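Local atomic coordinates of ATP-dependent DNA helicase (Mycobacterium smegmatis, PDB entry 5V9X), a protein that unwinds RNA:DNA hybrids as an ATP-dependent helicase, moving 3'-to-5' along a single-stranded DNA tracking strand. Residues A[571-576]-A[615-619]; A[704-710]-A[733-738]; A[770-775]-A[831-836]. All blocks are in the same frame, centred on the assembly; numbering follows the deposited sequence.

Interaction 1. Residues A[571-576]-A[615-619]. With nucleotides of chain B.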
loop_
_atom_site.group_PDB
_atom_site.type_symbol
_atom_site.label_atom_id
_atom_site.label_comp_id
_atom_site.label_asym_id
_atom_site.label_seq_id
_atom_site.Cartn_x
_atom_site.Cartn_y
_atom_site.Cartn_z
ATOM N N GLU A 571 9.464 -4.407 22.625
ATOM C CA GLU A 571 9.552 -4.112 21.199
ATOM C C GLU A 571 9.811 -2.626 20.951
ATOM O O GLU A 571 9.239 -1.769 21.621
ATOM C CB GLU A 571 8.272 -4.550 20.485
ATOM C CG GLU A 571 8.078 -6.056 20.432
ATOM C CD GLU A 571 6.823 -6.457 19.685
ATOM O OE1 GLU A 571 5.821 -5.714 19.754
ATOM O OE2 GLU A 571 6.840 -7.514 19.020
ATOM N N LEU A 572 10.686 -2.334 19.990
ATOM C CA LEU A 572 11.016 -0.963 19.626
ATOM C C LEU A 572 11.278 -0.892 18.128
ATOM O O LEU A 572 11.733 -1.862 17.516
ATOM C CB LEU A 572 12.231 -0.441 20.402
ATOM C CG LEU A 572 11.960 0.119 21.799
ATOM C CD1 LEU A 572 13.253 0.541 22.476
ATOM C CD2 LEU A 572 10.995 1.289 21.712
ATOM N N ASP A 573 10.989 0.272 17.551
ATOM C CA ASP A 573 11.144 0.468 16.117
ATOM C C ASP A 573 12.619 0.549 15.742
ATOM O O ASP A 573 13.445 1.069 16.497
ATOM C CB ASP A 573 10.415 1.741 15.679
ATOM C CG ASP A 573 10.160 1.790 14.182
ATOM O OD1 ASP A 573 11.121 1.641 13.399
ATOM O OD2 ASP A 573 8.988 1.978 13.786
ATOM N N GLU A 574 12.942 0.028 14.553
ATOM C CA GLU A 574 14.321 0.045 14.070
ATOM C C GLU A 574 14.883 1.460 14.012
ATOM O O GLU A 574 16.074 1.666 14.278
ATOM C CB GLU A 574 14.392 -0.623 12.693
ATOM C CG GLU A 574 15.723 -0.480 11.974
ATOM C CD GLU A 574 15.798 -1.335 10.722
ATOM O OE1 GLU A 574 15.129 -2.389 10.685
ATOM O OE2 GLU A 574 16.519 -0.954 9.775
ATOM N N GLU A 575 14.048 2.448 13.680
ATOM C CA GLU A 575 14.500 3.835 13.670
ATOM C C GLU A 575 14.620 4.394 15.083
ATOM O O GLU A 575 15.595 5.088 15.396
ATOM C CB GLU A 575 13.548 4.691 12.836
ATOM C CG GLU A 575 13.494 4.304 11.367
ATOM C CD GLU A 575 12.538 5.170 10.570
ATOM O OE1 GLU A 575 12.336 6.344 10.951
ATOM O OE2 GLU A 575 11.987 4.674 9.565
ATOM N N MET A 576 13.639 4.112 15.944
ATOM C CA MET A 576 13.736 4.522 17.343
ATOM C C MET A 576 14.979 3.936 18.001
ATOM O O MET A 576 15.627 4.596 18.821
ATOM C CB MET A 576 12.474 4.100 18.098
ATOM C CG MET A 576 12.582 4.182 19.617
ATOM S SD MET A 576 12.848 5.859 20.234
ATOM C CE MET A 576 13.199 5.528 21.959
ATOM N N LEU A 615 10.209 9.372 24.473
ATOM C CA LEU A 615 8.998 8.704 24.020
ATOM C C LEU A 615 9.312 7.874 22.782
ATOM O O LEU A 615 9.724 8.439 21.762
ATOM C CB LEU A 615 7.909 9.727 23.719
ATOM C CG LEU A 615 6.504 9.256 23.335
ATOM C CD1 LEU A 615 6.075 8.027 24.122
ATOM C CD2 LEU A 615 5.507 10.390 23.529
ATOM N N PRO A 616 9.157 6.541 22.833
ATOM C CA PRO A 616 9.483 5.704 21.669
ATOM C C PRO A 616 8.779 6.130 20.391
ATOM O O PRO A 616 7.546 6.128 20.315
ATOM C CB PRO A 616 9.030 4.309 22.116
ATOM C CG PRO A 616 9.185 4.332 23.597
ATOM C CD PRO A 616 8.822 5.732 24.019
ATOM N N PHE A 617 9.565 6.509 19.385
ATOM C CA PHE A 617 9.011 6.839 18.080
ATOM C C PHE A 617 8.552 5.569 17.378
ATOM O O PHE A 617 9.306 4.596 17.274
ATOM C CB PHE A 617 10.045 7.573 17.226
ATOM C CG PHE A 617 9.672 7.675 15.770
ATOM C CD1 PHE A 617 8.800 8.658 15.326
ATOM C CD2 PHE A 617 10.199 6.789 14.841
ATOM C CE1 PHE A 617 8.456 8.751 13.986
ATOM C CE2 PHE A 617 9.857 6.878 13.500
ATOM C CZ PHE A 617 8.985 7.861 13.074
ATOM N N TRP A 618 7.315 5.578 16.896
ATOM C CA TRP A 618 6.737 4.441 16.192
ATOM C C TRP A 618 6.334 4.888 14.794
ATOM O O TRP A 618 5.416 5.700 14.638
ATOM C CB TRP A 618 5.528 3.881 16.939
ATOM C CG TRP A 618 5.819 3.308 18.294
ATOM C CD1 TRP A 618 5.569 3.894 19.502
ATOM C CD2 TRP A 618 6.389 2.026 18.581
ATOM N NE1 TRP A 618 5.954 3.058 20.523
ATOM C CE2 TRP A 618 6.461 1.905 19.984
ATOM C CE3 TRP A 618 6.855 0.971 17.789
ATOM C CZ2 TRP A 618 6.974 0.773 20.609
ATOM C CZ3 TRP A 618 7.356 -0.153 18.412
ATOM C CH2 TRP A 618 7.414 -0.243 19.807
ATOM N N ARG A 619 7.018 4.363 13.783
ATOM C CA ARG A 619 6.551 4.462 12.405
ATOM C C ARG A 619 5.763 3.194 12.109
ATOM O O ARG A 619 6.345 2.108 12.002
ATOM C CB ARG A 619 7.711 4.632 11.428
ATOM C CG ARG A 619 7.264 4.815 9.983
ATOM C CD ARG A 619 8.441 4.800 9.022
ATOM N NE ARG A 619 9.447 5.799 9.371
ATOM C CZ ARG A 619 9.425 7.061 8.953
ATOM N NH1 ARG A 619 8.444 7.485 8.169
ATOM N NH2 ARG A 619 10.385 7.899 9.321
ATOM P P DT B 5 1.722 -4.236 20.712
ATOM O OP1 DT B 5 0.565 -5.150 20.832
ATOM O OP2 DT B 5 3.097 -4.769 20.835
ATOM O "O5'" DT B 5 1.628 -3.468 19.314
ATOM C "C5'" DT B 5 2.746 -2.736 18.834
ATOM C "C4'" DT B 5 2.349 -1.831 17.682
ATOM O "O4'" DT B 5 1.607 -0.695 18.195
ATOM C "C3'" DT B 5 3.517 -1.247 16.901
ATOM O "O3'" DT B 5 3.162 -1.076 15.550
ATOM C "C2'" DT B 5 3.742 0.093 17.581
ATOM C "C1'" DT B 5 2.333 0.501 17.983
ATOM N N1 DT B 5 2.309 1.303 19.236
ATOM C C2 DT B 5 1.920 2.623 19.188
ATOM O O2 DT B 5 1.575 3.181 18.161
ATOM N N3 DT B 5 1.943 3.270 20.395
ATOM C C4 DT B 5 2.314 2.742 21.620
ATOM O O4 DT B 5 2.300 3.407 22.651
ATOM C C5 DT B 5 2.716 1.355 21.598
ATOM C C7 DT B 5 3.140 0.672 22.864
ATOM C C6 DT B 5 2.698 0.712 20.422
#
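R619 reaches across to the first turn of helix 574-578 and grips the carboxylate of E575 side-on, one nitrogen to each oxygen. NH2 of R619 donates to OE1 of E575 at 3.0 Å; the oxygen lies in the guanidinium plane and accepts through its syn lone pair, whereas NE of R619 lies 2.8 Å from OE2 of E575 in a more bent bond, tilted from both flat groups. The two planes stand 38° apart, so this salt bridge is twisted rather than coplanar. A bend at chi3 (-56°) of R619 turns its guanidinium back onto the glutamate.

D573 works on both segments at once. As N-cap of the helix it takes the amide of E575 on OD1, and its OD2 receives the backbone N of R619 at 3.1 Å, from above the carboxylate plane. The amide of F617 makes a weak hydrogen bond to SD of M576, and the methionine's sulfur and methyl lie over CA of P616. CD2 of L572 packs on CB of P616 at 3.6 Å.

W618 turns its indole edge to O of E571, which lies near the ring plane. One indole face is turned to the DNA: C2' of thymidine DT5 of chain B stands 3.2 Å above it, displaced toward the rim. OE1 of E571 lies close to a phosphate oxygen of the same nucleotide, but its salt-bridge partner is R301. The arrangement is that of an N-capped helix start tied to a loop that lays a tryptophan against the sugar and base of a nucleotide of the bound single strand.

Interaction 2. Residues A[704-710]-A[733-738]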
loop_
_atom_site.group_PDB
_atom_site.type_symbol
_atom_site.label_atom_id
_atom_site.label_comp_id
_atom_site.label_asym_id
_atom_site.label_seq_id
_atom_site.Cartn_x
_atom_site.Cartn_y
_atom_site.Cartn_z
ATOM N N PRO A 704 -2.525 18.619 11.534
ATOM C CA PRO A 704 -2.999 17.358 10.952
ATOM C C PRO A 704 -2.303 16.934 9.668
ATOM O O PRO A 704 -2.679 15.897 9.110
ATOM C CB PRO A 704 -4.473 17.674 10.678
ATOM C CG PRO A 704 -4.451 19.114 10.291
ATOM C CD PRO A 704 -3.358 19.761 11.115
ATOM N N TYR A 705 -1.290 17.673 9.208
ATOM C CA TYR A 705 -0.795 17.544 7.840
ATOM C C TYR A 705 0.073 16.314 7.605
ATOM O O TYR A 705 0.815 16.264 6.619
ATOM C CB TYR A 705 -0.020 18.806 7.451
ATOM C CG TYR A 705 -0.917 19.953 7.067
ATOM C CD1 TYR A 705 -1.440 20.047 5.785
ATOM C CD2 TYR A 705 -1.252 20.939 7.986
ATOM C CE1 TYR A 705 -2.265 21.095 5.424
ATOM C CE2 TYR A 705 -2.077 21.989 7.634
ATOM C CZ TYR A 705 -2.581 22.062 6.353
ATOM O OH TYR A 705 -3.403 23.104 5.997
ATOM N N GLY A 706 -0.010 15.319 8.478
ATOM C CA GLY A 706 0.569 14.019 8.205
ATOM C C GLY A 706 2.061 13.950 8.481
ATOM O O GLY A 706 2.754 14.959 8.622
ATOM N N LEU A 707 2.559 12.712 8.542
ATOM C CA LEU A 707 3.954 12.465 8.881
ATOM C C LEU A 707 4.909 12.865 7.763
ATOM O O LEU A 707 6.071 13.178 8.047
ATOM C CB LEU A 707 4.147 10.986 9.233
ATOM C CG LEU A 707 5.519 10.571 9.768
ATOM C CD1 LEU A 707 5.784 11.205 11.125
ATOM C CD2 LEU A 707 5.632 9.060 9.848
ATOM N N ARG A 708 4.459 12.856 6.505
ATOM C CA ARG A 708 5.344 13.218 5.402
ATOM C C ARG A 708 5.831 14.656 5.501
ATOM O O ARG A 708 6.874 14.993 4.930
ATOM C CB ARG A 708 4.631 12.996 4.065
ATOM C CG ARG A 708 4.074 11.596 3.881
ATOM C CD ARG A 708 3.582 11.384 2.461
ATOM N NE ARG A 708 4.681 11.389 1.499
ATOM C CZ ARG A 708 4.519 11.490 0.184
ATOM N NH1 ARG A 708 3.302 11.605 -0.331
ATOM N NH2 ARG A 708 5.574 11.483 -0.618
ATOM N N VAL A 709 5.097 15.508 6.208
ATOM C CA VAL A 709 5.491 16.888 6.437
ATOM C C VAL A 709 6.166 17.058 7.792
ATOM O O VAL A 709 7.099 17.847 7.932
ATOM C CB VAL A 709 4.256 17.808 6.304
ATOM C CG1 VAL A 709 4.515 19.184 6.898
ATOM C CG2 VAL A 709 3.837 17.928 4.846
ATOM N N HIS A 710 5.703 16.312 8.798
ATOM C CA HIS A 710 6.243 16.410 10.148
ATOM C C HIS A 710 7.573 15.688 10.313
ATOM O O HIS A 710 8.339 16.030 11.221
ATOM C CB HIS A 710 5.226 15.858 11.147
ATOM C CG HIS A 710 3.917 16.582 11.125
ATOM N ND1 HIS A 710 2.747 16.023 11.587
ATOM C CD2 HIS A 710 3.597 17.824 10.691
ATOM C CE1 HIS A 710 1.761 16.889 11.440
ATOM N NE2 HIS A 710 2.250 17.991 10.900
ATOM N N ALA A 733 8.068 12.736 16.002
ATOM C CA ALA A 733 7.139 13.213 14.989
ATOM C C ALA A 733 6.106 12.139 14.679
ATOM O O ALA A 733 6.415 10.943 14.683
ATOM C CB ALA A 733 7.878 13.614 13.709
ATOM N N SER A 734 4.878 12.574 14.410
ATOM C CA SER A 734 3.781 11.665 14.103
ATOM C C SER A 734 2.883 12.329 13.064
ATOM O O SER A 734 3.183 13.414 12.559
ATOM C CB SER A 734 3.010 11.290 15.375
ATOM O OG SER A 734 2.442 12.436 15.982
ATOM N N ASP A 735 1.769 11.665 12.740
ATOM C CA ASP A 735 0.825 12.224 11.776
ATOM C C ASP A 735 0.216 13.527 12.281
ATOM O O ASP A 735 -0.040 14.447 11.495
ATOM C CB ASP A 735 -0.284 11.213 11.467
ATOM C CG ASP A 735 0.125 10.187 10.425
ATOM O OD1 ASP A 735 0.949 10.520 9.549
ATOM O OD2 ASP A 735 -0.387 9.047 10.476
ATOM N N ASP A 736 -0.027 13.628 13.588
ATOM C CA ASP A 736 -0.800 14.729 14.149
ATOM C C ASP A 736 0.039 15.669 15.009
ATOM O O ASP A 736 -0.481 16.284 15.945
ATOM C CB ASP A 736 -1.987 14.196 14.949
ATOM C CG ASP A 736 -3.072 13.621 14.062
ATOM O OD1 ASP A 736 -2.776 13.317 12.888
ATOM O OD2 ASP A 736 -4.224 13.487 14.530
ATOM N N GLY A 737 1.325 15.801 14.711
ATOM C CA GLY A 737 2.119 16.838 15.328
ATOM C C GLY A 737 3.529 16.380 15.622
ATOM O O GLY A 737 3.984 15.337 15.152
ATOM N N ILE A 738 4.225 17.194 16.418
ATOM C CA ILE A 738 5.618 16.973 16.791
ATOM C C ILE A 738 5.757 17.217 18.287
ATOM O O ILE A 738 5.249 18.216 18.809
ATOM C CB ILE A 738 6.572 17.891 16.000
ATOM C CG1 ILE A 738 6.554 17.536 14.510
ATOM C CG2 ILE A 738 7.990 17.819 16.554
ATOM C CD1 ILE A 738 7.401 18.453 13.657
#
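H710 points its imidazole into the turn that joins strands 732-734 and 737-742, and ND1 donates to the carbonyl O of S734 at 2.8 Å. The acceptor lies in the ring plane and the bond is fairly straight (158° at the hydrogen). Beside it, CE1 of H710 comes 3.0 Å from O of D735, also at the ring edge. With CG set beside the backbone N (chi1 -60°), the ring leans back over the helix start, where O of G706 sits above one face, 3.1 Å from the plane and toward the rim.

D735 makes the second link. Its OD1 accepts the amide of L707 at 2.9 Å through the anti lone pair and touches CB of L707, while its backbone O takes a weak bond from N of G706. CD1 of L707 rests on CA of S734 at 3.6 Å, and the methyl of A733 and CD1 of I738 close on the carbonyl O of H710.

Further out, a type I turn from S734 to G737 brings these acceptors together, and the amide of S734 on O of G737 closes the hairpin beneath it. The far side of the imidazole is fixed by NE2 bonding to OG of S703. R625 serves the turn too, its amide going to OD1 of D735 and its guanidinium forming a salt bridge with D736. OD1 of D735 thus has two amide donors, one of them at the first turn of helix 707-725, where peptide NH groups lack helical partners. The histidine, bonded through both ring nitrogens, is held against rotation, and carbonyl and carboxylate oxygens of the turn satisfy donors from the helix start.

Interaction 3. Residues A[770-775]-A[831-836]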
loop_
_atom_site.group_PDB
_atom_site.type_symbol
_atom_site.label_atom_id
_atom_site.label_comp_id
_atom_site.label_asym_id
_atom_site.label_seq_id
_atom_site.Cartn_x
_atom_site.Cartn_y
_atom_site.Cartn_z
ATOM N N VAL A 770 19.092 14.972 6.542
ATOM C CA VAL A 770 18.569 13.634 6.279
ATOM C C VAL A 770 19.676 12.590 6.342
ATOM O O VAL A 770 19.427 11.438 6.717
ATOM C CB VAL A 770 17.828 13.606 4.925
ATOM C CG1 VAL A 770 18.798 13.769 3.761
ATOM C CG2 VAL A 770 17.016 12.325 4.784
ATOM N N GLY A 771 20.913 12.972 6.012
ATOM C CA GLY A 771 21.999 12.006 5.981
ATOM C C GLY A 771 22.293 11.374 7.327
ATOM O O GLY A 771 22.716 10.217 7.394
ATOM N N GLY A 772 22.074 12.111 8.412
ATOM C CA GLY A 772 22.296 11.604 9.748
ATOM C C GLY A 772 21.070 11.078 10.458
ATOM O O GLY A 772 21.182 10.624 11.601
ATOM N N SER A 773 19.903 11.116 9.820
ATOM C CA SER A 773 18.667 10.710 10.468
ATOM C C SER A 773 18.522 9.191 10.462
ATOM O O SER A 773 19.090 8.485 9.623
ATOM C CB SER A 773 17.463 11.350 9.778
ATOM O OG SER A 773 17.284 10.818 8.477
ATOM N N ALA A 774 17.734 8.693 11.420
ATOM C CA ALA A 774 17.512 7.256 11.525
ATOM C C ALA A 774 16.777 6.706 10.309
ATOM O O ALA A 774 16.989 5.548 9.930
ATOM C CB ALA A 774 16.735 6.940 12.803
ATOM N N LEU A 775 15.912 7.515 9.691
ATOM C CA LEU A 775 15.203 7.063 8.498
ATOM C C LEU A 775 16.173 6.726 7.374
ATOM O O LEU A 775 16.017 5.705 6.692
ATOM C CB LEU A 775 14.211 8.132 8.039
ATOM C CG LEU A 775 13.544 7.865 6.690
ATOM C CD1 LEU A 775 12.573 6.693 6.789
ATOM C CD2 LEU A 775 12.847 9.111 6.169
ATOM N N CYS A 831 13.993 8.973 0.583
ATOM C CA CYS A 831 13.581 9.717 1.771
ATOM C C CYS A 831 12.929 11.043 1.395
ATOM O O CYS A 831 11.838 11.370 1.877
ATOM C CB CYS A 831 14.784 9.957 2.687
ATOM S SG CYS A 831 15.469 8.469 3.451
ATOM N N LEU A 832 13.580 11.815 0.523
ATOM C CA LEU A 832 13.114 13.165 0.231
ATOM C C LEU A 832 11.886 13.167 -0.676
ATOM O O LEU A 832 10.998 14.012 -0.514
ATOM C CB LEU A 832 14.240 13.979 -0.404
ATOM C CG LEU A 832 15.542 14.133 0.388
ATOM C CD1 LEU A 832 16.544 14.949 -0.407
ATOM C CD2 LEU A 832 15.289 14.774 1.741
ATOM N N GLN A 833 11.814 12.241 -1.632
ATOM C CA GLN A 833 10.736 12.230 -2.616
ATOM C C GLN A 833 9.599 11.281 -2.263
ATOM O O GLN A 833 8.430 11.633 -2.442
ATOM C CB GLN A 833 11.280 11.857 -3.997
ATOM C CG GLN A 833 12.319 12.812 -4.550
ATOM C CD GLN A 833 12.750 12.431 -5.950
ATOM O OE1 GLN A 833 12.167 11.539 -6.569
ATOM N NE2 GLN A 833 13.776 13.102 -6.459
ATOM N N ASP A 834 9.910 10.081 -1.774
ATOM C CA ASP A 834 8.900 9.057 -1.527
ATOM C C ASP A 834 8.363 9.069 -0.103
ATOM O O ASP A 834 7.177 8.800 0.101
ATOM C CB ASP A 834 9.465 7.668 -1.842
ATOM C CG ASP A 834 9.661 7.440 -3.328
ATOM O OD1 ASP A 834 9.501 8.404 -4.107
ATOM O OD2 ASP A 834 9.970 6.293 -3.718
ATOM N N VAL A 835 9.203 9.370 0.887
ATOM C CA VAL A 835 8.784 9.366 2.285
ATOM C C VAL A 835 8.332 10.763 2.685
ATOM O O VAL A 835 7.199 10.954 3.144
ATOM C CB VAL A 835 9.916 8.872 3.203
ATOM C CG1 VAL A 835 9.425 8.762 4.639
ATOM C CG2 VAL A 835 10.447 7.539 2.708
ATOM N N TYR A 836 9.214 11.746 2.522
ATOM C CA TYR A 836 8.874 13.124 2.834
ATOM C C TYR A 836 8.008 13.726 1.729
ATOM O O TYR A 836 7.871 13.177 0.631
ATOM C CB TYR A 836 10.135 13.973 3.015
ATOM C CG TYR A 836 11.048 13.556 4.150
ATOM C CD1 TYR A 836 10.575 12.808 5.221
ATOM C CD2 TYR A 836 12.390 13.919 4.149
ATOM C CE1 TYR A 836 11.413 12.432 6.256
ATOM C CE2 TYR A 836 13.235 13.546 5.177
ATOM C CZ TYR A 836 12.743 12.804 6.228
ATOM O OH TYR A 836 13.587 12.433 7.252
#
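L775 lays its CD2 methyl against the phenol end of Y836, 3.6 Å from both CE1 and OH, the two side chains coming from opposite directions. The same methyl touches CG1 of V835 at 3.8 Å, and CG of L775 packs on the sulfur of C831, also at 3.8 Å. With its CG turned away from the backbone N (chi1 172°), the leucine extends toward helix 822-835 and meets all three. V770 supplies the other half of the contact: CG2 is 3.9 Å from CB of C831 and 4.0 Å from CE2 of Y836, and CG1 reaches CD2 of L832. Y836 is therefore met near its outer end by both aliphatic chains. No hydrogen bond crosses between the segments. The backbone of each segment has its own polar links: O of V770 takes both the amide and OG of S773, the N-cap of helix 774-786, and a wider pi-type turn closes with the amide of Y836 on O of C831. This packing joins the corner between helices 759-769 and 774-786 to the C-terminal end of helix 822-835. Helix 707-725 adds P712 and L715 against Y836, while E575 of helix 574-578 and the loop residue R619 border L775.

In the fold
Interaction 1 lies at the surface beside the DNA, whereas interactions 2 and 3 are buried and both belong to the DEAD/H-associated region. Chemistry follows place: salt bridge and capping in interaction 1, helix-start and turn hydrogen bonds in interaction 2, purely apolar packing across interaction 3. R619 brings all three together, since its guanidinium, paired in interaction 1, also packs on L707 of interaction 2 and on L775 and V835 of interaction 3. F617 adds a second touch, against A733. Between the two buried contacts, R708 from the start of helix 707-725 reaches the carbonyl of V835 at the end of helix 822-835, probably as a hydrogen bond.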